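Local coordinates for protein first ORF in transposon ISC1904 (Sulfolobus solfataricus, PDB 3ILX) that probably acts in DNA recombination during transposition, as a serine recombinase whose resolvase-type domain forms this chain, at residues I6-V11 with D73-F78. Sequence-based numbering, arbitrary orientation.
Sequences ILYARV and DRLVRF
Arg74 NH1 donates to the backbone Arg10 O at 2.7 Å, tying the helix-side arginine to the end region of strand 4-11. The exchange is mutual: Arg10 NE reaches Arg74 O at 2.9 Å in a fairly straight bond (154° at the hydrogen), with the carbonyl oxygen lying in the guanidinium plane. Arg10 NH2 takes the preceding carbonyl, Asp73 O, at 2.9 Å, approaching from above that carbonyl's plane. Two neighbouring backbone oxygens thus fix the rotation of the Arg10 guanidinium, which a bend in the chain at chi3 (45°) turns onto them. The two arginine side chains cross nearly perpendicularly, their guanidinium planes 44° apart, and Arg10 NH2 lies 3.0 Å above the plane of the Arg74 guanidinium, over its centre. Glu107 joins this close pair, one carboxylate oxygen salt-bridged to Arg10 NH2 and the other to Arg74 NH2. With an alanine in place of Arg10 both donors go, and Arg74 O, Asp73 O and Glu107 would probably be left short of partners in this buried site. Two residues earlier on the strand, Leu75 CD2 rests over one face of the Tyr8 ring in a CH-pi contact, 4.1 Å from its centroid, while Arg74 O meets the ring edge at Tyr8 CE2, 3.4 Å away; Tyr8 OH bonds to Asp40. Asp73 OD2 takes Arg77 NH1 in a salt bridge, its hydrogen bond weak, and bonds to Thr103 OG1. The YxRV strand meeting DRLxR fits the resolvase-type serine recombinase domain, in whose relatives such arginines line the active site round the serine and DNA phosphate; a similar role is probable here.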
loop_
_atom_site.group_PDB
_atom_site.type_symbol
_atom_site.label_atom_id
_atom_site.label_comp_id
_atom_site.label_asym_id
_atom_site.label_seq_id
_atom_site.Cartn_x
_atom_site.Cartn_y
_atom_site.Cartn_z
ATOM N N ILE A 6 -7.483 -12.478 -16.978
ATOM C CA ILE A 6 -6.992 -11.146 -17.315
ATOM C C ILE A 6 -5.480 -11.019 -17.139
ATOM O O ILE A 6 -4.925 -11.368 -16.067
ATOM C CB ILE A 6 -7.650 -10.096 -16.403
ATOM C CG1 ILE A 6 -9.193 -10.169 -16.496
ATOM C CG2 ILE A 6 -7.180 -8.688 -16.755
ATOM C CD1 ILE A 6 -9.905 -9.102 -15.587
ATOM N N LEU A 7 -4.817 -10.496 -18.166
ATOM C CA LEU A 7 -3.406 -10.141 -18.082
ATOM C C LEU A 7 -3.283 -8.672 -17.683
ATOM O O LEU A 7 -3.946 -7.804 -18.244
ATOM C CB LEU A 7 -2.709 -10.393 -19.410
ATOM C CG LEU A 7 -2.998 -11.750 -20.047
ATOM C CD1 LEU A 7 -2.271 -11.879 -21.358
ATOM C CD2 LEU A 7 -2.613 -12.885 -19.109
ATOM N N TYR A 8 -2.450 -8.400 -16.688
ATOM C CA TYR A 8 -2.258 -7.025 -16.283
ATOM C C TYR A 8 -0.800 -6.636 -16.511
ATOM O O TYR A 8 0.111 -7.289 -16.012
ATOM C CB TYR A 8 -2.655 -6.790 -14.829
ATOM C CG TYR A 8 -2.454 -5.324 -14.495
ATOM C CD1 TYR A 8 -3.429 -4.395 -14.798
ATOM C CD2 TYR A 8 -1.245 -4.862 -13.957
ATOM C CE1 TYR A 8 -3.250 -3.053 -14.544
ATOM C CE2 TYR A 8 -1.059 -3.495 -13.680
ATOM C CZ TYR A 8 -2.054 -2.605 -13.981
ATOM O OH TYR A 8 -1.878 -1.239 -13.708
ATOM N N ALA A 9 -0.574 -5.566 -17.262
ATOM C CA ALA A 9 0.797 -5.148 -17.526
ATOM C C ALA A 9 0.945 -3.662 -17.234
ATOM O O ALA A 9 0.021 -2.905 -17.456
ATOM C CB ALA A 9 1.185 -5.438 -18.975
ATOM N N ARG A 10 2.121 -3.254 -16.773
ATOM C CA ARG A 10 2.354 -1.871 -16.373
ATOM C C ARG A 10 3.829 -1.502 -16.530
ATOM O O ARG A 10 4.710 -2.287 -16.179
ATOM C CB ARG A 10 1.934 -1.665 -14.883
ATOM C CG ARG A 10 1.884 -0.162 -14.410
ATOM C CD ARG A 10 2.002 0.034 -12.876
ATOM N NE ARG A 10 3.080 -0.781 -12.252
ATOM C CZ ARG A 10 4.331 -0.367 -12.104
ATOM N NH1 ARG A 10 4.712 0.840 -12.562
ATOM N NH2 ARG A 10 5.223 -1.185 -11.554
ATOM N N VAL A 11 4.084 -0.305 -17.041
ATOM C CA VAL A 11 5.398 0.320 -16.968
ATOM C C VAL A 11 5.234 1.743 -16.415
ATOM O O VAL A 11 4.187 2.389 -16.601
ATOM C CB VAL A 11 6.130 0.346 -18.363
ATOM C CG1 VAL A 11 6.385 -1.087 -18.896
ATOM C CG2 VAL A 11 5.350 1.163 -19.387
ATOM N N ASP A 73 5.191 -6.382 -8.138
ATOM C CA ASP A 73 5.191 -4.890 -8.191
ATOM C C ASP A 73 4.615 -4.308 -9.490
ATOM O O ASP A 73 4.355 -3.100 -9.575
ATOM C CB ASP A 73 6.544 -4.266 -7.806
ATOM C CG ASP A 73 7.482 -4.097 -8.986
ATOM O OD1 ASP A 73 7.231 -4.702 -10.056
ATOM O OD2 ASP A 73 8.493 -3.365 -8.839
ATOM N N ARG A 74 4.327 -5.166 -10.471
ATOM C CA ARG A 74 3.500 -4.700 -11.585
ATOM C C ARG A 74 2.136 -4.195 -11.100
ATOM O O ARG A 74 1.632 -3.169 -11.598
ATOM C CB ARG A 74 3.321 -5.781 -12.651
ATOM C CG ARG A 74 4.644 -6.198 -13.374
ATOM C CD ARG A 74 5.340 -4.963 -13.991
ATOM N NE ARG A 74 6.248 -4.292 -13.055
ATOM C CZ ARG A 74 6.930 -3.177 -13.334
ATOM N NH1 ARG A 74 6.765 -2.562 -14.519
ATOM N NH2 ARG A 74 7.774 -2.665 -12.423
ATOM N N LEU A 75 1.542 -4.889 -10.135
ATOM C CA LEU A 75 0.210 -4.482 -9.630
ATOM C C LEU A 75 0.272 -3.269 -8.733
ATOM O O LEU A 75 -0.471 -2.303 -8.940
ATOM C CB LEU A 75 -0.539 -5.643 -8.921
ATOM C CG LEU A 75 -1.244 -6.537 -9.952
ATOM C CD1 LEU A 75 -1.599 -7.940 -9.366
ATOM C CD2 LEU A 75 -2.474 -5.822 -10.573
ATOM N N VAL A 76 1.115 -3.330 -7.707
ATOM C CA VAL A 76 1.246 -2.243 -6.734
ATOM C C VAL A 76 2.628 -2.259 -6.128
ATOM O O VAL A 76 3.300 -3.315 -6.102
ATOM C CB VAL A 76 0.241 -2.360 -5.530
ATOM C CG1 VAL A 76 -1.167 -1.930 -5.933
ATOM C CG2 VAL A 76 0.238 -3.781 -4.945
ATOM N N ARG A 77 3.046 -1.115 -5.612
ATOM C CA ARG A 77 4.297 -1.026 -4.847
ATOM C C ARG A 77 4.062 -1.429 -3.381
ATOM O O ARG A 77 4.935 -1.988 -2.755
ATOM C CB ARG A 77 4.853 0.404 -4.956
ATOM C CG ARG A 77 6.058 0.778 -4.057
ATOM C CD ARG A 77 7.299 -0.011 -4.397
ATOM N NE ARG A 77 7.681 0.187 -5.798
ATOM C CZ ARG A 77 8.237 -0.740 -6.586
ATOM N NH1 ARG A 77 8.523 -1.976 -6.137
ATOM N NH2 ARG A 77 8.510 -0.430 -7.853
ATOM N N PHE A 78 2.897 -1.112 -2.832
ATOM C CA PHE A 78 2.564 -1.488 -1.441
ATOM C C PHE A 78 1.200 -2.134 -1.479
ATOM O O PHE A 78 0.390 -1.734 -2.304
ATOM C CB PHE A 78 2.443 -0.237 -0.543
ATOM C CG PHE A 78 3.761 0.445 -0.273
ATOM C CD1 PHE A 78 4.689 -0.130 0.613
ATOM C CD2 PHE A 78 4.076 1.640 -0.909
ATOM C CE1 PHE A 78 5.939 0.494 0.867
ATOM C CE2 PHE A 78 5.325 2.293 -0.677
ATOM C CZ PHE A 78 6.260 1.713 0.212
#